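Local coordinates for protein probable chitinase A (Chromobacterium violaceum, PDB 4TX8) that probably hydrolyses chitin as a family 18 endochitinase, with a carbohydrate-binding module joined to a calcium-binding catalytic barrel, at residues A[253-258]-A[288-293]; A[107-112]-A[394-399]; A[136-141]-A[177-182]. All coordinates share one frame; numbering follows the deposited sequence.

All three contacts join neighbouring parallel strands of the same TIM barrel, and their centres lie 11 to 14 Å apart around it. Interaction 2 pairs the first barrel strand, 108-114, with the last, 393-397, and so closes the ring; the chain completes interaction 3 and then interaction 1 between those two strands. Strands 108-114 and 135-143 are neighbours, so interactions 2 and 3 touch directly, partly through a probable backbone bond from Val137 N to Gly111 O. Tyr112 also reaches Ala255 and His290 of interaction 1. Asp216, on strand 214-218, is hydrogen-bonded to Tyr112, Ser180 and Ser253 and so links all three.

Interaction 1: residues A[253-258]-A[288-293]; sequences SMAPEH and VIHVQY. With CA (calcium ion), chain D.
Gln292 N donates to Pro256 O (3.0 Å), approaching from above the carbonyl plane, and two more backbone bonds precede it: His290 N to Met254 O and Met254 N to Val288 O. Between the carbonyls of Met254 and Pro256, which face strand 288-292, that of Ala255 points the other way and binds calcium, O 2.4 Å from the metal. Asp218 and Glu220 supply further ligands, as does a water that donates to Glu257 OE2 (2.9 Å). The other carboxylate oxygen, OE1, is bonded by Asn296.

The Gln292 amide lies beside the site. Its NE2 is 3.0 Å from Ala255 O, at too poor an angle for a bond; that nitrogen is hydrogen-bonded to Asp218. The Glu257 carboxylate and this amide lie 25° from parallel, with Glu257 CG 3.1 Å from Gln292 OE1. A chi1 of 32°, well short of staggered, turns the His290 ring so that its ND1 edge meets Ala255 CB in plane at 3.5 Å. On the outer face, Pro256 crosses Ile289 at about a right angle (CG to CD1 4.0 Å), while Val291 CG1 wedges between His258 CB and one face of the Tyr293 ring.

The ladder keeps its register past Met254 but skips one rung, since Pro256 has no N-H to offer His290 O; calcium ties this loop to the DxDxE stretch, which carries the catalytic acid in family 18 chitinases.

Interaction 2: residues A[107-112]-A[394-399]; sequences HALVGY and VMTWSI
Tyr112 and Ile399 meet where this parallel pairing ends: Ile399 N donates to Tyr112 O (2.8 Å). Before that point the main chains form a regular parallel ladder. Val394 N binds Ala108 O, Val110 N binds Val394 O at 2.7 Å, and Thr396 N binds Val110 O; the following bond, Tyr112 N to Thr396 O, is weak at 3.4 Å. The 394-399 chain then changes course through a cis peptide between Trp397 and Ser398. Ser398 stands at the N-cap of helix 399-404, its OG bonded to Trp401 N and to His114.

The aromatic contacts gather on Tyr112. Chi1 of -72° sets CG beside the backbone N, and the ring lies obliquely against the six-membered ring of Trp397, planes 46° apart and CB 3.5 Å from Trp397 CE3. Met395, bent at chi2 and chi3, brings SD to the edge of the Tyr112 ring, 3.7 Å from CE1, a Met-aromatic contact made in the ring plane. Thr396 O also lies at that edge. Tyr112 OH is bonded to Asp216.

Side chains pack on both faces of the sheet. Inside the barrel, Val110 CB lies 4.0 Å from Met395 CB. On the outside, Leu109 CD2 lies 4.4 Å from Val394 CG1, with the Thr396 hydroxyl as a van der Waals neighbour, while Ile399 CG1 packs 3.5 Å from Gly111 C, where no side chain intervenes.

This is the seam that closes the barrel. Strand 135-143 continues the sheet beyond 108-114, and 345-350 continues it beyond 393-397; helix 410-417 covers Leu109 from outside, and His290 of strand 288-292 meets Val110, Tyr112 and Met395 across the interior.

Interaction 3: residues A[136-141]-A[177-182]; sequences IVVAFA and VVLSLG
Phe140 and Gly182 come together through two torsions of the phenylalanine: chi1 of -62° sets CG beside the backbone N, and chi2 of -90° turns a face of the ring to the glycine, whose C sits 3.4 Å above it, toward the rim. Ala139 CB covers the centre of the opposite face, after the chain has turned at a cis peptide between Ala139 and Phe140. Ser180, with chi1 at -178°, brings OG to the edge of the Phe140 ring, near its plane (3.4 Å from CD1), and delivers it to a hydrogen bond with Asp216.

The two chains are held by backbone bonds from Val178 N to Ile136 O, Val138 N to Val178 O (2.7 Å), Ser180 N to Val138 O and Ala141 N to Ser180 O. They are the second and third strands of the TIM barrel, a beta-alpha-beta crossover whose connection includes helix 160-171 and the short strand 149-150. Non-proline cis peptides at the C-terminal ends of barrel strands also occur in other family 18 chitinases.

Within the barrel, Val137 CG1 packs on Val178 CG2 and lies 3.6 Å from Ser180 CB. Outside, Val138 CG2 touches Val177 CG1, and Ala141 CB touches both Leu179 CD2 (3.8 Å) and Leu181 CD1 (4.0 Å), where helix 193-210 covers both leucines. Past the last rung, a water donates to Ala141 O and weakly accepts from Gly182 N (3.0 Å).

Interaction 1: residues A[253-258]-A[288-293]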
# COMPACT_ATOMS: atom_id res chain seq x y z
N SER A 253 9.09 -1.34 -4.18
CA SER A 253 7.76 -1.93 -4.24
C SER A 253 6.92 -1.31 -5.34
O SER A 253 7.20 -0.20 -5.80
CB SER A 253 7.04 -1.78 -2.89
OG SER A 253 6.81 -0.42 -2.57
N MET A 254 5.91 -2.04 -5.77
CA MET A 254 4.98 -1.57 -6.79
C MET A 254 3.56 -1.81 -6.33
O MET A 254 3.25 -2.86 -5.76
CB MET A 254 5.22 -2.29 -8.12
CG MET A 254 6.64 -2.21 -8.65
SD MET A 254 6.82 -3.28 -10.08
CE MET A 254 8.56 -3.01 -10.47
N ALA A 255 2.68 -0.85 -6.59
CA ALA A 255 1.28 -1.01 -6.25
C ALA A 255 0.35 -0.68 -7.41
O ALA A 255 -0.50 0.20 -7.30
CB ALA A 255 0.93 -0.14 -5.04
N PRO A 256 0.48 -1.41 -8.53
CA PRO A 256 -0.40 -1.10 -9.66
C PRO A 256 -1.78 -1.73 -9.49
O PRO A 256 -1.92 -2.75 -8.81
CB PRO A 256 0.34 -1.71 -10.85
CG PRO A 256 1.10 -2.84 -10.27
CD PRO A 256 1.40 -2.52 -8.84
N GLU A 257 -2.79 -1.11 -10.09
CA GLU A 257 -4.14 -1.66 -10.11
C GLU A 257 -4.18 -2.87 -11.02
O GLU A 257 -3.44 -2.92 -12.01
CB GLU A 257 -5.14 -0.59 -10.56
CG GLU A 257 -5.02 0.69 -9.73
CD GLU A 257 -5.88 1.82 -10.26
OE1 GLU A 257 -7.05 1.58 -10.61
OE2 GLU A 257 -5.37 2.96 -10.31
N HIS A 258 -5.02 -3.85 -10.71
CA HIS A 258 -4.92 -5.14 -11.39
C HIS A 258 -5.17 -5.12 -12.92
O HIS A 258 -4.63 -5.98 -13.61
CB HIS A 258 -5.83 -6.19 -10.71
CG HIS A 258 -7.30 -5.99 -10.92
ND1 HIS A 258 -7.93 -6.17 -12.13
CD2 HIS A 258 -8.29 -5.69 -10.03
CE1 HIS A 258 -9.22 -5.96 -12.00
NE2 HIS A 258 -9.47 -5.67 -10.73
N VAL A 288 8.76 -6.26 -3.25
CA VAL A 288 7.41 -6.79 -3.20
C VAL A 288 6.48 -6.03 -4.15
O VAL A 288 6.54 -4.81 -4.25
CB VAL A 288 6.82 -6.75 -1.76
CG1 VAL A 288 6.82 -5.34 -1.20
CG2 VAL A 288 5.42 -7.35 -1.72
N ILE A 289 5.64 -6.76 -4.87
CA ILE A 289 4.55 -6.12 -5.58
C ILE A 289 3.24 -6.46 -4.88
O ILE A 289 2.94 -7.63 -4.63
CB ILE A 289 4.48 -6.54 -7.07
CG1 ILE A 289 3.23 -5.93 -7.72
CG2 ILE A 289 4.49 -8.06 -7.22
CD1 ILE A 289 3.15 -6.14 -9.21
N HIS A 290 2.49 -5.43 -4.52
CA HIS A 290 1.17 -5.63 -3.93
C HIS A 290 0.13 -4.93 -4.79
O HIS A 290 -0.13 -3.74 -4.65
CB HIS A 290 1.13 -5.12 -2.49
CG HIS A 290 2.02 -3.95 -2.23
ND1 HIS A 290 1.91 -2.76 -2.91
CD2 HIS A 290 3.03 -3.78 -1.34
CE1 HIS A 290 2.82 -1.91 -2.46
NE2 HIS A 290 3.51 -2.50 -1.51
N VAL A 291 -0.45 -5.71 -5.70
CA VAL A 291 -1.46 -5.21 -6.62
C VAL A 291 -2.67 -4.71 -5.83
O VAL A 291 -3.05 -5.28 -4.81
CB VAL A 291 -1.87 -6.30 -7.63
CG1 VAL A 291 -3.22 -6.01 -8.26
CG2 VAL A 291 -0.80 -6.45 -8.70
N GLN A 292 -3.25 -3.61 -6.29
CA GLN A 292 -4.45 -3.07 -5.68
C GLN A 292 -5.67 -3.82 -6.19
O GLN A 292 -6.07 -3.68 -7.34
CB GLN A 292 -4.56 -1.56 -5.96
CG GLN A 292 -3.41 -0.75 -5.34
CD GLN A 292 -3.31 0.67 -5.87
OE1 GLN A 292 -4.06 1.07 -6.76
NE2 GLN A 292 -2.38 1.44 -5.32
N TYR A 293 -6.26 -4.64 -5.33
CA TYR A 293 -7.45 -5.38 -5.70
C TYR A 293 -8.70 -4.62 -5.27
O TYR A 293 -9.59 -5.18 -4.62
CB TYR A 293 -7.42 -6.78 -5.09
CG TYR A 293 -6.26 -7.60 -5.59
CD1 TYR A 293 -6.31 -8.24 -6.82
CD2 TYR A 293 -5.09 -7.72 -4.84
CE1 TYR A 293 -5.24 -8.98 -7.29
CE2 TYR A 293 -4.02 -8.46 -5.30
CZ TYR A 293 -4.10 -9.09 -6.53
OH TYR A 293 -3.03 -9.82 -6.98
CA CA D . -1.41 2.20 -8.28
O HOH W 1 -3.34 3.86 -8.43

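Interaction 2: residues A[107-112]-A[394-399]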
# COMPACT_ATOMS: atom_id res chain seq x y z
N HIS A 107 6.52 -12.07 6.82
CA HIS A 107 5.10 -11.88 6.59
C HIS A 107 4.74 -10.47 7.01
O HIS A 107 4.52 -10.19 8.19
CB HIS A 107 4.28 -12.93 7.33
CG HIS A 107 4.67 -14.33 6.98
ND1 HIS A 107 5.00 -15.28 7.93
CD2 HIS A 107 4.79 -14.95 5.78
CE1 HIS A 107 5.30 -16.41 7.33
NE2 HIS A 107 5.18 -16.24 6.03
N ALA A 108 4.69 -9.57 6.03
CA ALA A 108 4.66 -8.14 6.30
C ALA A 108 3.27 -7.53 6.19
O ALA A 108 2.45 -7.96 5.37
CB ALA A 108 5.61 -7.42 5.35
N LEU A 109 3.01 -6.54 7.04
CA LEU A 109 1.87 -5.66 6.88
C LEU A 109 2.40 -4.34 6.33
O LEU A 109 3.17 -3.64 6.99
CB LEU A 109 1.13 -5.44 8.20
CG LEU A 109 -0.38 -5.15 8.20
CD1 LEU A 109 -0.75 -4.23 9.36
CD2 LEU A 109 -0.90 -4.59 6.88
N VAL A 110 1.99 -4.01 5.10
CA VAL A 110 2.43 -2.79 4.44
C VAL A 110 1.29 -1.78 4.44
O VAL A 110 0.15 -2.12 4.11
CB VAL A 110 2.86 -3.07 2.98
CG1 VAL A 110 3.27 -1.78 2.28
CG2 VAL A 110 4.00 -4.09 2.95
N GLY A 111 1.58 -0.54 4.82
CA GLY A 111 0.56 0.50 4.84
C GLY A 111 1.07 1.86 4.42
O GLY A 111 2.26 2.17 4.55
N TYR A 112 0.16 2.68 3.90
CA TYR A 112 0.50 4.03 3.47
C TYR A 112 0.23 5.06 4.56
O TYR A 112 -0.84 5.07 5.17
CB TYR A 112 -0.27 4.41 2.20
CG TYR A 112 0.20 3.69 0.96
CD1 TYR A 112 -0.20 2.39 0.69
CD2 TYR A 112 1.05 4.31 0.06
CE1 TYR A 112 0.23 1.72 -0.44
CE2 TYR A 112 1.49 3.66 -1.09
CZ TYR A 112 1.08 2.36 -1.33
OH TYR A 112 1.51 1.72 -2.46
N VAL A 394 0.41 -8.60 3.15
CA VAL A 394 -0.74 -7.73 2.92
C VAL A 394 -0.35 -6.25 2.85
O VAL A 394 0.43 -5.76 3.67
CB VAL A 394 -1.80 -7.91 4.04
CG1 VAL A 394 -3.00 -7.00 3.81
CG2 VAL A 394 -2.24 -9.37 4.13
N MET A 395 -0.89 -5.54 1.86
CA MET A 395 -0.79 -4.09 1.80
C MET A 395 -2.17 -3.46 1.97
O MET A 395 -3.17 -4.03 1.53
CB MET A 395 -0.17 -3.63 0.47
CG MET A 395 -0.14 -2.12 0.25
SD MET A 395 -1.68 -1.43 -0.42
CE MET A 395 -1.35 -1.47 -2.19
N THR A 396 -2.21 -2.29 2.61
CA THR A 396 -3.47 -1.55 2.76
C THR A 396 -3.34 -0.05 2.58
O THR A 396 -2.38 0.56 3.04
CB THR A 396 -4.10 -1.73 4.15
OG1 THR A 396 -3.31 -2.65 4.93
CG2 THR A 396 -5.49 -2.23 4.02
N TRP A 397 -4.34 0.53 1.93
CA TRP A 397 -4.63 1.94 2.07
C TRP A 397 -5.71 2.06 3.15
O TRP A 397 -6.84 1.66 2.91
CB TRP A 397 -5.13 2.54 0.76
CG TRP A 397 -5.33 4.02 0.80
CD1 TRP A 397 -6.48 4.69 1.11
CD2 TRP A 397 -4.35 5.02 0.51
NE1 TRP A 397 -6.27 6.05 1.04
CE2 TRP A 397 -4.97 6.28 0.68
CE3 TRP A 397 -3.00 4.98 0.14
CZ2 TRP A 397 -4.29 7.48 0.48
CZ3 TRP A 397 -2.33 6.18 -0.06
CH2 TRP A 397 -2.98 7.41 0.11
N SER A 398 -5.38 2.60 4.33
CA SER A 398 -4.08 3.17 4.64
C SER A 398 -3.84 3.10 6.15
O SER A 398 -4.74 2.76 6.91
CB SER A 398 -4.02 4.63 4.20
OG SER A 398 -4.97 5.41 4.92
N ILE A 399 -2.62 3.44 6.56
CA ILE A 399 -2.30 3.55 7.98
C ILE A 399 -3.19 4.58 8.67
O ILE A 399 -3.72 4.33 9.76
CB ILE A 399 -0.81 3.92 8.17
CG1 ILE A 399 0.09 2.80 7.64
CG2 ILE A 399 -0.51 4.22 9.64
CD1 ILE A 399 1.56 3.01 7.90

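Interaction 3: residues A[136-141]-A[177-182]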
# COMPACT_ATOMS: atom_id res chain seq x y z
N ILE A 136 6.29 1.06 6.28
CA ILE A 136 5.58 2.32 6.31
C ILE A 136 5.86 3.09 5.02
O ILE A 136 6.98 3.54 4.78
CB ILE A 136 5.99 3.17 7.52
CG1 ILE A 136 5.80 2.37 8.82
CG2 ILE A 136 5.20 4.47 7.56
CD1 ILE A 136 6.48 2.98 10.02
N VAL A 137 4.83 3.23 4.18
CA VAL A 137 5.01 3.87 2.89
C VAL A 137 4.52 5.32 2.91
O VAL A 137 3.32 5.58 2.99
CB VAL A 137 4.26 3.12 1.78
CG1 VAL A 137 4.62 3.70 0.42
CG2 VAL A 137 4.60 1.64 1.82
N VAL A 138 5.47 6.25 2.81
CA VAL A 138 5.16 7.67 2.87
C VAL A 138 4.51 8.16 1.57
O VAL A 138 5.10 8.05 0.50
CB VAL A 138 6.42 8.50 3.17
CG1 VAL A 138 6.12 9.98 3.07
CG2 VAL A 138 6.96 8.14 4.55
N ALA A 139 3.30 8.68 1.70
CA ALA A 139 2.50 9.11 0.55
C ALA A 139 2.19 10.60 0.61
O ALA A 139 1.45 11.03 1.49
CB ALA A 139 1.22 8.30 0.51
N PHE A 140 2.71 11.40 -0.32
CA PHE A 140 3.51 10.95 -1.46
C PHE A 140 4.65 11.92 -1.74
O PHE A 140 4.74 12.99 -1.13
CB PHE A 140 2.66 10.86 -2.72
CG PHE A 140 1.53 9.87 -2.65
CD1 PHE A 140 1.73 8.55 -3.04
CD2 PHE A 140 0.28 10.26 -2.22
CE1 PHE A 140 0.69 7.63 -2.98
CE2 PHE A 140 -0.77 9.35 -2.16
CZ PHE A 140 -0.56 8.03 -2.54
N ALA A 141 5.51 11.55 -2.68
CA ALA A 141 6.43 12.50 -3.28
C ALA A 141 5.68 13.31 -4.34
O ALA A 141 4.61 12.89 -4.80
CB ALA A 141 7.63 11.79 -3.89
N VAL A 177 10.88 2.18 5.83
CA VAL A 177 10.18 3.43 5.53
C VAL A 177 10.52 3.84 4.10
O VAL A 177 11.66 4.21 3.81
CB VAL A 177 10.56 4.55 6.50
CG1 VAL A 177 9.74 5.80 6.21
CG2 VAL A 177 10.36 4.10 7.95
N VAL A 178 9.54 3.77 3.22
CA VAL A 178 9.81 4.03 1.81
C VAL A 178 8.96 5.19 1.29
O VAL A 178 7.90 5.50 1.83
CB VAL A 178 9.58 2.74 0.96
CG1 VAL A 178 9.47 1.52 1.87
CG2 VAL A 178 8.35 2.86 0.08
N LEU A 179 9.46 5.85 0.24
CA LEU A 179 8.79 7.00 -0.34
C LEU A 179 7.98 6.58 -1.55
O LEU A 179 8.51 5.98 -2.48
CB LEU A 179 9.82 8.06 -0.74
CG LEU A 179 9.26 9.33 -1.37
CD1 LEU A 179 8.29 10.00 -0.42
CD2 LEU A 179 10.38 10.28 -1.77
N SER A 180 6.68 6.89 -1.55
CA SER A 180 5.83 6.50 -2.67
C SER A 180 5.71 7.59 -3.73
O SER A 180 5.55 8.77 -3.42
CB SER A 180 4.44 6.11 -2.19
OG SER A 180 3.63 5.69 -3.28
N LEU A 181 5.78 7.17 -4.98
CA LEU A 181 5.51 8.04 -6.11
C LEU A 181 4.05 7.86 -6.52
O LEU A 181 3.66 6.78 -6.96
CB LEU A 181 6.43 7.73 -7.29
CG LEU A 181 7.82 8.36 -7.36
CD1 LEU A 181 8.46 8.53 -6.00
CD2 LEU A 181 8.71 7.51 -8.26
N GLY A 182 3.25 8.91 -6.35
CA GLY A 182 1.84 8.84 -6.69
C GLY A 182 1.06 10.03 -6.16
O GLY A 182 1.62 11.09 -5.89
O HOH W 2 1.67 13.45 -5.08
O HOH W 3 4.75 11.44 -7.00